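Side-chain contacts in 3-hydroxyacyl-thioester dehydratase X (Mycobacterium tuberculosis, PDB 4OOB), which catalyses the reversible hydration of trans-2-enoyl-CoA to (3R)-3-hydroxyacyl-CoA, acting on a broad range of chain lengths with a preference for C8 to C12: residues Asn37-Leu41 and Thr42-Ala46; Phe63-Met66 and Gly67-His70; Gly168-Asn172 and Pro173-Asn177. One frame throughout, in Å; residues are numbered along the deposited sequence.

Contact 1. Residues Asn37-Leu41 and Thr42-Ala46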
ATOM      1  N   ASN A  37     -16.059  13.860   2.251  1.00 30.07           N
ATOM      2  CA  ASN A  37     -16.548  13.838   0.845  1.00 31.55           C
ATOM      3  C   ASN A  37     -15.553  13.228  -0.124  1.00 28.04           C
ATOM      4  O   ASN A  37     -15.997  12.577  -1.069  1.00 25.23           O
ATOM      5  CB  ASN A  37     -16.959  15.241   0.312  1.00 34.32           C
ATOM      6  CG  ASN A  37     -18.047  15.885   1.148  1.00 37.79           C
ATOM      7  OD1 ASN A  37     -18.973  15.224   1.670  1.00 37.02           O
ATOM      8  ND2 ASN A  37     -17.925  17.189   1.317  1.00 41.77           N
ATOM      9  N   GLN A  38     -14.240  13.462   0.092  1.00 26.94           N
ATOM     10  CA  GLN A  38     -13.179  12.849  -0.757  1.00 26.52           C
ATOM     11  C   GLN A  38     -12.673  11.552  -0.148  1.00 24.58           C
ATOM     12  O   GLN A  38     -12.367  11.491   1.031  1.00 23.49           O
ATOM     13  CB  GLN A  38     -11.895  13.657  -0.912  1.00 28.78           C
ATOM     14  CG  GLN A  38     -11.873  15.134  -0.661  1.00 32.89           C
ATOM     15  CD  GLN A  38     -12.234  15.884  -1.875  1.00 34.79           C
ATOM     16  OE1 GLN A  38     -11.588  16.868  -2.249  1.00 38.61           O
ATOM     17  NE2 GLN A  38     -13.276  15.424  -2.518  1.00 37.18           N
ATOM     18  N   VAL A  39     -12.483  10.522  -0.963  1.00 23.05           N
ATOM     19  CA  VAL A  39     -11.810   9.332  -0.453  1.00 20.45           C
ATOM     20  C   VAL A  39     -10.384   9.717  -0.095  1.00 19.22           C
ATOM     21  O   VAL A  39      -9.789  10.580  -0.748  1.00 18.15           O
ATOM     22  CB  VAL A  39     -11.803   8.165  -1.457  1.00 20.26           C
ATOM     23  CG1 VAL A  39     -13.245   7.793  -1.821  1.00 20.12           C
ATOM     24  CG2 VAL A  39     -10.984   8.503  -2.686  1.00 20.04           C
ATOM     25  N   PRO A  40      -9.839   9.076   0.943  1.00 17.46           N
ATOM     26  CA  PRO A  40      -8.425   9.210   1.245  1.00 16.70           C
ATOM     27  C   PRO A  40      -7.516   8.857   0.068  1.00 16.08           C
ATOM     28  O   PRO A  40      -7.798   7.970  -0.700  1.00 15.61           O
ATOM     29  CB  PRO A  40      -8.210   8.187   2.361  1.00 16.98           C
ATOM     30  CG  PRO A  40      -9.575   7.944   2.949  1.00 17.00           C
ATOM     31  CD  PRO A  40     -10.495   8.053   1.772  1.00 17.04           C
ATOM     32  N   LEU A  41      -6.393   9.550  -0.020  1.00 16.07           N
ATOM     33  CA  LEU A  41      -5.463   9.423  -1.148  1.00 15.45           C
ATOM     34  C   LEU A  41      -5.132   7.984  -1.500  1.00 14.54           C
ATOM     35  O   LEU A  41      -5.078   7.655  -2.657  1.00 14.35           O
ATOM     36  CB  LEU A  41      -4.182  10.213  -0.826  1.00 14.79           C
ATOM     37  CG  LEU A  41      -3.023  10.106  -1.797  1.00 14.83           C
ATOM     38  CD1 LEU A  41      -3.345  10.682  -3.170  1.00 14.68           C
ATOM     39  CD2 LEU A  41      -1.776  10.771  -1.201  1.00 14.75           C
ATOM     40  N   THR A  42      -4.906   7.136  -0.490  1.00 14.88           N
ATOM     41  CA  THR A  42      -4.541   5.709  -0.695  1.00 14.44           C
ATOM     42  C   THR A  42      -5.738   4.727  -0.897  1.00 14.50           C
ATOM     43  O   THR A  42      -5.532   3.552  -1.165  1.00 13.86           O
ATOM     44  CB  THR A  42      -3.700   5.198   0.521  1.00 14.52           C
ATOM     45  OG1 THR A  42      -4.401   5.453   1.757  1.00 14.18           O
ATOM     46  CG2 THR A  42      -2.357   5.883   0.543  1.00 14.07           C
ATOM     47  N   TYR A  43      -6.980   5.216  -0.751  1.00 14.43           N
ATOM     48  CA  TYR A  43      -8.126   4.325  -0.694  1.00 14.26           C
ATOM     49  C   TYR A  43      -8.365   3.558  -2.015  1.00 13.59           C
ATOM     50  O   TYR A  43      -8.812   2.416  -1.988  1.00 12.07           O
ATOM     51  CB  TYR A  43      -9.405   5.065  -0.238  1.00 15.16           C
ATOM     52  CG  TYR A  43     -10.628   4.204  -0.442  1.00 15.98           C
ATOM     53  CD1 TYR A  43     -10.919   3.210   0.456  1.00 16.15           C
ATOM     54  CD2 TYR A  43     -11.449   4.344  -1.557  1.00 16.18           C
ATOM     55  CE1 TYR A  43     -11.985   2.376   0.266  1.00 16.70           C
ATOM     56  CE2 TYR A  43     -12.531   3.517  -1.745  1.00 16.89           C
ATOM     57  CZ  TYR A  43     -12.771   2.516  -0.833  1.00 17.45           C
ATOM     58  OH  TYR A  43     -13.827   1.630  -0.942  1.00 19.54           O
ATOM     59  N   PRO A  44      -8.077   4.199  -3.170  1.00 13.59           N
ATOM     60  CA  PRO A  44      -8.335   3.500  -4.419  1.00 13.71           C
ATOM     61  C   PRO A  44      -7.426   2.302  -4.615  1.00 13.70           C
ATOM     62  O   PRO A  44      -7.718   1.469  -5.473  1.00 14.01           O
ATOM     63  CB  PRO A  44      -8.099   4.574  -5.498  1.00 13.62           C
ATOM     64  CG  PRO A  44      -8.369   5.839  -4.789  1.00 13.70           C
ATOM     65  CD  PRO A  44      -7.870   5.646  -3.389  1.00 13.54           C
ATOM     66  N   PHE A  45      -6.381   2.174  -3.801  1.00 13.66           N
ATOM     67  CA  PHE A  45      -5.679   0.913  -3.756  1.00 14.27           C
ATOM     68  C   PHE A  45      -6.639  -0.195  -3.329  1.00 14.73           C
ATOM     69  O   PHE A  45      -6.715  -1.244  -3.983  1.00 15.06           O
ATOM     70  CB  PHE A  45      -4.432   0.926  -2.839  1.00 13.74           C
ATOM     71  CG  PHE A  45      -3.705  -0.394  -2.808  1.00 13.00           C
ATOM     72  CD1 PHE A  45      -2.598  -0.633  -3.631  1.00 13.41           C
ATOM     73  CD2 PHE A  45      -4.105  -1.398  -1.965  1.00 12.84           C
ATOM     74  CE1 PHE A  45      -1.927  -1.853  -3.608  1.00 13.00           C
ATOM     75  CE2 PHE A  45      -3.456  -2.642  -1.956  1.00 12.81           C
ATOM     76  CZ  PHE A  45      -2.344  -2.857  -2.750  1.00 12.81           C
ATOM     77  N   ALA A  46      -7.333  -0.012  -2.220  1.00 15.30           N
ATOM     78  CA  ALA A  46      -8.271  -1.074  -1.775  1.00 16.40           C
ATOM     79  C   ALA A  46      -9.393  -1.294  -2.787  1.00 16.44           C
ATOM     80  O   ALA A  46      -9.748  -2.417  -3.154  1.00 16.94           O
ATOM     81  CB  ALA A  46      -8.833  -0.764  -0.406  1.00 16.48           C
TER
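Val39 and Tyr43 pack against each other where the incoming loop turns into helix 43-57. Val39 CB lies 3.8 Å from Tyr43 CD2, and the CG1 branch of Val39 approaches the same ring carbon at 3.9 Å; the two side chains cross at about a right angle. The ring is brought back beside the preceding loop because Tyr43 CG stands anti to the backbone N (chi1 169°). Pro40 extends this apolar patch with its CD atom, 3.8 Å from Tyr43 CB. The second proline sits differently: Pro44 CD lies against the carbonyl oxygen Leu41 O (3.5 Å), and its apolar neighbour is Val39 CG2, at a loose 4.3 Å from Pro44 CD.

Behind these contacts stands a type I beta turn from Pro40 to Tyr43. It is closed by the bond from Tyr43 N to Pro40 O, 2.9 Å long and nearly straight at the hydrogen (166°), although the N-H comes from above the carbonyl plane. The next link forward runs from Phe45 N to Thr42 O at 3.1 Å. Pro44 has no N-H to give, which costs nothing in the first turn of a helix, where backbone amides have no earlier helical carbonyl to bind.

The polar side-chain ends are taken up by helix 21-31: Tyr43 OH is hydrogen-bonded to Asn23 OD1 and Thr42 OG1 to Tyr27 OH, while the Tyr43 and Tyr27 rings meet edge-to-face. On the sheet side, Leu41 packs on Val212 and Tyr214 of strand 212-218, and Pro44 and Phe45 lie on strand 116-128, where Trp119 NE1 binds Leu41 O. The buried turn, at the start of helix 43-57, thus lies between helix 21-31 and strands 116-128 and 212-218 of this hotdog-fold enzyme.

Contact 2. Residues Phe63-Met66 and Gly67-His70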
ATOM      1  N   PHE A  63      -6.833 -11.138  -2.620  1.00 21.24           N
ATOM      2  CA  PHE A  63      -5.638 -11.544  -1.876  1.00 20.11           C
ATOM      3  C   PHE A  63      -4.476 -11.215  -2.789  1.00 18.57           C
ATOM      4  O   PHE A  63      -4.529 -11.469  -4.009  1.00 18.66           O
ATOM      5  CB  PHE A  63      -5.503 -13.069  -1.578  1.00 19.21           C
ATOM      6  CG  PHE A  63      -6.772 -13.789  -1.168  1.00 19.33           C
ATOM      7  CD1 PHE A  63      -7.002 -14.132   0.154  1.00 18.37           C
ATOM      8  CD2 PHE A  63      -7.673 -14.240  -2.131  1.00 19.71           C
ATOM      9  CE1 PHE A  63      -8.123 -14.827   0.522  1.00 18.20           C
ATOM     10  CE2 PHE A  63      -8.819 -14.940  -1.770  1.00 19.41           C
ATOM     11  CZ  PHE A  63      -9.048 -15.225  -0.440  1.00 19.16           C
ATOM     12  N   ALA A  64      -3.406 -10.704  -2.187  1.00 17.13           N
ATOM     13  CA  ALA A  64      -2.114 -10.693  -2.842  1.00 15.58           C
ATOM     14  C   ALA A  64      -1.701 -12.143  -2.761  1.00 14.80           C
ATOM     15  O   ALA A  64      -2.157 -12.874  -1.883  1.00 13.63           O
ATOM     16  CB  ALA A  64      -1.133  -9.781  -2.116  1.00 15.35           C
ATOM     17  N   ALA A  65      -0.883 -12.583  -3.708  1.00 15.12           N
ATOM     18  CA  ALA A  65      -0.419 -13.987  -3.699  1.00 16.14           C
ATOM     19  C   ALA A  65       0.220 -14.196  -2.354  1.00 16.49           C
ATOM     20  O   ALA A  65       0.855 -13.256  -1.753  1.00 15.98           O
ATOM     21  CB  ALA A  65       0.582 -14.287  -4.829  1.00 16.34           C
ATOM     22  N   MET A  66       0.061 -15.417  -1.868  1.00 16.82           N
ATOM     23  CA  MET A  66       0.435 -15.724  -0.518  1.00 17.41           C
ATOM     24  C   MET A  66       1.923 -15.500  -0.426  1.00 16.66           C
ATOM     25  O   MET A  66       2.695 -15.880  -1.291  1.00 16.78           O
ATOM     26  CB  MET A  66       0.033 -17.155  -0.169  1.00 19.17           C
ATOM     27  CG  MET A  66      -0.151 -17.382   1.325  1.00 19.96           C
ATOM     28  SD  MET A  66      -0.639 -19.082   1.668  1.00 21.71           S
ATOM     29  CE  MET A  66      -2.068 -19.395   0.662  1.00 21.69           C
ATOM     30  N   GLY A  67       2.349 -14.805   0.588  1.00 16.89           N
ATOM     31  CA  GLY A  67       3.761 -14.585   0.716  1.00 18.11           C
ATOM     32  C   GLY A  67       4.378 -13.426  -0.074  1.00 18.81           C
ATOM     33  O   GLY A  67       5.450 -12.940   0.395  1.00 17.85           O
ATOM     34  N   ALA A  68       3.749 -13.021  -1.237  1.00 17.40           N
ATOM     35  CA  ALA A  68       4.098 -11.790  -1.982  1.00 15.96           C
ATOM     36  C   ALA A  68       4.450 -10.680  -1.035  1.00 14.57           C
ATOM     37  O   ALA A  68       3.876 -10.560   0.040  1.00 13.83           O
ATOM     38  CB  ALA A  68       2.949 -11.297  -2.808  1.00 15.84           C
ATOM     39  N   ILE A  69       5.357  -9.838  -1.460  1.00 13.88           N
ATOM     40  CA  ILE A  69       5.811  -8.755  -0.613  1.00 13.65           C
ATOM     41  C   ILE A  69       5.656  -7.495  -1.438  1.00 13.03           C
ATOM     42  O   ILE A  69       6.138  -7.443  -2.555  1.00 11.96           O
ATOM     43  CB  ILE A  69       7.282  -8.963  -0.225  1.00 14.33           C
ATOM     44  CG1 ILE A  69       7.444 -10.295   0.529  1.00 14.55           C
ATOM     45  CG2 ILE A  69       7.816  -7.754   0.578  1.00 15.23           C
ATOM     46  CD1 ILE A  69       8.918 -10.646   0.848  1.00 15.48           C
ATOM     47  N   HIS A  70       4.959  -6.510  -0.876  1.00 12.17           N
ATOM     48  CA  HIS A  70       4.809  -5.226  -1.511  1.00 11.92           C
ATOM     49  C   HIS A  70       6.138  -4.422  -1.304  1.00 11.64           C
ATOM     50  O   HIS A  70       6.538  -4.095  -0.183  1.00 10.98           O
ATOM     51  CB  HIS A  70       3.575  -4.521  -0.916  1.00 11.41           C
ATOM     52  CG  HIS A  70       3.097  -3.376  -1.718  1.00 11.43           C
ATOM     53  ND1 HIS A  70       1.930  -2.697  -1.441  1.00 11.38           N
ATOM     54  CD2 HIS A  70       3.624  -2.779  -2.802  1.00 11.76           C
ATOM     55  CE1 HIS A  70       1.766  -1.726  -2.314  1.00 11.11           C
ATOM     56  NE2 HIS A  70       2.795  -1.741  -3.134  1.00 11.77           N
TER
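Ala65 and Ala68 are the ends of a type II beta turn that leads the chain into strand 69-77 of the hotdog sheet. A single backbone bond closes it: Ala68 N donates to Ala65 O over 2.9 Å, bent to 131° at the hydrogen, and the donor sits above the carbonyl plane instead of on a lone pair. Gly67 occupies the third position with a positive phi of 84°, the conformation that a type II turn needs there and that glycine adopts readily.

The apolar contacts are small and come from three methyl groups. Ala68 CB is 4.3 Å from Ala65 CB and 4.4 Å from Ala64 CB, so the alanines gather loosely on one flank of the turn. Beyond them, Ala65 and Ala68 both touch His127 on strand 116-128, which pairs with strand 69-77.

Met66 goes a different way. Its CB points away from residues 67-70, CG is anti to the backbone N (chi1 -156°), and the chain bends at the last torsion. Met66 CA lies 3.3 Å from Asn172 OD1, with CG close by, and the side chain also touches Phe184.

The tightest side-chain approach is made by a methyl group against a carbonyl, with Ala68 CB only 3.1 Å from Ala65 O.

Contact 3. Residues Gly168-Asn172 and Pro173-Asn177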
ATOM      1  N   GLY A 168      -9.633  -3.565   3.162  1.00 25.26           N
ATOM      2  CA  GLY A 168      -8.702  -3.091   2.137  1.00 26.32           C
ATOM      3  C   GLY A 168      -8.374  -3.973   0.894  1.00 28.98           C
ATOM      4  O   GLY A 168      -7.287  -3.820   0.168  1.00 25.39           O
ATOM      5  N   GLY A 169      -9.290  -4.889   0.621  1.00 27.05           N
ATOM      6  CA  GLY A 169      -9.189  -5.713  -0.602  1.00 30.16           C
ATOM      7  C   GLY A 169      -8.060  -6.749  -0.734  1.00 29.52           C
ATOM      8  O   GLY A 169      -7.775  -7.196  -1.879  1.00 29.60           O
ATOM      9  N   ASP A 170      -7.413  -7.119   0.391  1.00 26.49           N
ATOM     10  CA  ASP A 170      -6.260  -8.049   0.363  1.00 22.99           C
ATOM     11  C   ASP A 170      -6.297  -8.892   1.629  1.00 22.39           C
ATOM     12  O   ASP A 170      -5.956  -8.392   2.688  1.00 23.95           O
ATOM     13  CB  ASP A 170      -4.942  -7.275   0.251  1.00 21.81           C
ATOM     14  CG  ASP A 170      -3.691  -8.181   0.297  1.00 21.23           C
ATOM     15  OD1 ASP A 170      -3.878  -9.421   0.402  1.00 21.78           O
ATOM     16  OD2 ASP A 170      -2.528  -7.665   0.244  1.00 17.62           O
ATOM     17  N   HIS A 171      -6.754 -10.148   1.505  1.00 19.68           N
ATOM     18  CA  HIS A 171      -6.767 -11.135   2.598  1.00 18.80           C
ATOM     19  C   HIS A 171      -5.551 -12.123   2.590  1.00 17.17           C
ATOM     20  O   HIS A 171      -5.641 -13.168   3.184  1.00 17.07           O
ATOM     21  CB  HIS A 171      -8.066 -11.988   2.568  1.00 18.46           C
ATOM     22  CG  HIS A 171      -9.320 -11.239   2.922  1.00 18.85           C
ATOM     23  ND1 HIS A 171     -10.068 -10.530   1.995  1.00 19.44           N
ATOM     24  CD2 HIS A 171      -9.977 -11.120   4.097  1.00 18.71           C
ATOM     25  CE1 HIS A 171     -11.106  -9.984   2.592  1.00 18.00           C
ATOM     26  NE2 HIS A 171     -11.082 -10.348   3.861  1.00 18.76           N
ATOM     27  N   ASN A 172      -4.454 -11.795   1.921  1.00 16.02           N
ATOM     28  CA  ASN A 172      -3.238 -12.632   1.927  1.00 16.12           C
ATOM     29  C   ASN A 172      -2.959 -13.006   3.376  1.00 15.40           C
ATOM     30  O   ASN A 172      -2.698 -12.125   4.227  1.00 15.63           O
ATOM     31  CB  ASN A 172      -2.095 -11.858   1.252  1.00 16.82           C
ATOM     32  CG  ASN A 172      -0.734 -12.499   1.395  1.00 16.87           C
ATOM     33  OD1 ASN A 172      -0.606 -13.591   1.818  1.00 17.21           O
ATOM     34  ND2 ASN A 172       0.303 -11.758   1.033  1.00 16.71           N
ATOM     35  N   PRO A 173      -3.093 -14.319   3.688  1.00 14.93           N
ATOM     36  CA  PRO A 173      -3.047 -14.821   5.075  1.00 14.19           C
ATOM     37  C   PRO A 173      -1.712 -14.731   5.810  1.00 13.68           C
ATOM     38  O   PRO A 173      -1.634 -15.187   6.988  1.00 13.33           O
ATOM     39  CB  PRO A 173      -3.460 -16.280   4.935  1.00 14.48           C
ATOM     40  CG  PRO A 173      -3.136 -16.666   3.545  1.00 14.33           C
ATOM     41  CD  PRO A 173      -3.148 -15.423   2.710  1.00 14.25           C
ATOM     42  N   ILE A 174      -0.655 -14.230   5.161  1.00 12.54           N
ATOM     43  CA  ILE A 174       0.586 -13.963   5.922  1.00 12.38           C
ATOM     44  C   ILE A 174       0.406 -12.786   6.886  1.00 12.37           C
ATOM     45  O   ILE A 174       1.210 -12.610   7.760  1.00 12.35           O
ATOM     46  CB  ILE A 174       1.804 -13.644   5.061  1.00 12.39           C
ATOM     47  CG1 ILE A 174       1.571 -12.268   4.376  1.00 12.17           C
ATOM     48  CG2 ILE A 174       2.097 -14.747   4.037  1.00 12.39           C
ATOM     49  CD1 ILE A 174       2.656 -11.871   3.422  1.00 12.08           C
ATOM     50  N   HIS A 175      -0.623 -11.968   6.713  1.00 13.28           N
ATOM     51  CA  HIS A 175      -0.963 -10.875   7.672  1.00 13.95           C
ATOM     52  C   HIS A 175      -1.877 -11.302   8.815  1.00 14.85           C
ATOM     53  O   HIS A 175      -2.004 -10.573   9.780  1.00 15.67           O
ATOM     54  CB  HIS A 175      -1.651  -9.746   6.921  1.00 14.10           C
ATOM     55  CG  HIS A 175      -0.902  -9.327   5.721  1.00 14.59           C
ATOM     56  ND1 HIS A 175      -1.419  -9.428   4.444  1.00 15.68           N
ATOM     57  CD2 HIS A 175       0.363  -8.885   5.587  1.00 14.03           C
ATOM     58  CE1 HIS A 175      -0.514  -9.028   3.582  1.00 14.57           C
ATOM     59  NE2 HIS A 175       0.573  -8.697   4.252  1.00 14.79           N
ATOM     60  N   THR A 176      -2.504 -12.488   8.718  1.00 15.88           N
ATOM     61  CA  THR A 176      -3.512 -12.925   9.712  1.00 16.33           C
ATOM     62  C   THR A 176      -3.313 -14.326  10.321  1.00 17.23           C
ATOM     63  O   THR A 176      -3.784 -14.567  11.429  1.00 17.75           O
ATOM     64  CB  THR A 176      -4.936 -12.835   9.129  1.00 15.66           C
ATOM     65  OG1 THR A 176      -5.052 -13.737   8.040  1.00 15.59           O
ATOM     66  CG2 THR A 176      -5.184 -11.443   8.593  1.00 15.40           C
ATOM     67  N   ASN A 177      -2.622 -15.229   9.637  1.00 17.38           N
ATOM     68  CA  ASN A 177      -2.409 -16.571  10.147  1.00 18.71           C
ATOM     69  C   ASN A 177      -0.933 -16.915  10.252  1.00 18.63           C
ATOM     70  O   ASN A 177      -0.243 -16.965   9.240  1.00 19.78           O
ATOM     71  CB  ASN A 177      -3.125 -17.584   9.263  1.00 19.90           C
ATOM     72  CG  ASN A 177      -3.135 -18.979   9.857  1.00 21.42           C
ATOM     73  OD1 ASN A 177      -2.285 -19.361  10.645  1.00 26.53           O
ATOM     74  ND2 ASN A 177      -4.078 -19.735   9.469  1.00 21.44           N
TER
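Asn172 OD1 is held by two weak backbone bonds, one from Ile174 N at 3.4 Å and the other from Gly67 N of the turn 65-68. The Ile174 bond is almost straight (175°) but long. Asn172 ND2, on the other branch of the amide, meets Ile174 CD1 at 3.4 Å; the two side chains cross obliquely.

The main-chain carbonyl of Asn172 heads a type I beta turn to His175, with His175 N donating to Asn172 O at 3.2 Å. The imidazole of His175 then folds back toward the same residue, and Ile174 CG1 covers one face of the ring, 3.7 Å above its centre.

Asp170 positions the start of this turn. Its OD1 receives Asn172 N at 2.9 Å, an Asx turn in which the donor comes nearly along the C-O axis, and it also accepts from Ala64 N. The chi1 of 177° sends the carboxylate to the His175 side: Asp170 OD2 approaches His175 CE1 at 4.1 Å, with carboxylate and ring planes 82° apart. The run Gly-Asp-His-Asn-Pro-Ile-His fits the hydratase 2 motif of MaoC-like enzymes, whose aspartate and last histidine form the catalytic pair in relatives; Asp170 and His175 probably do the same here.

His192 stacks on the His175 ring, and Ile161 of helix 158-167 touches the His175 side chain. The loop leaves that helix at Gly168 and ends at Asn177, the N-cap residue of helix 178-183, whose OD1 accepts from Ile179 N.

In the fold
From the N terminus the three contacts follow in series, without nesting or crossing. Contact 1 closes the Pro40-Tyr43 turn at the end of the loop between helices 21-31 and 43-57; contact 2 closes the one after helix 43-57, at the entry to strand 69-77; contact 3 shapes the probably catalytic loop joining helices 158-167 and 178-183. Contacts 2 and 3 lie side by side, centres about 8 Å apart, joined by Asp170 OD1 with Ala64 N and by Asn172 beside the 65-68 turn. Contact 1 is about 21 and 19 Å from them, centre to centre, yet reaches both: Phe45 packs on His70, and Ala46 CB lies 3.4 Å from Gly168 CA. Helix 43-57 thereby connects all three regions.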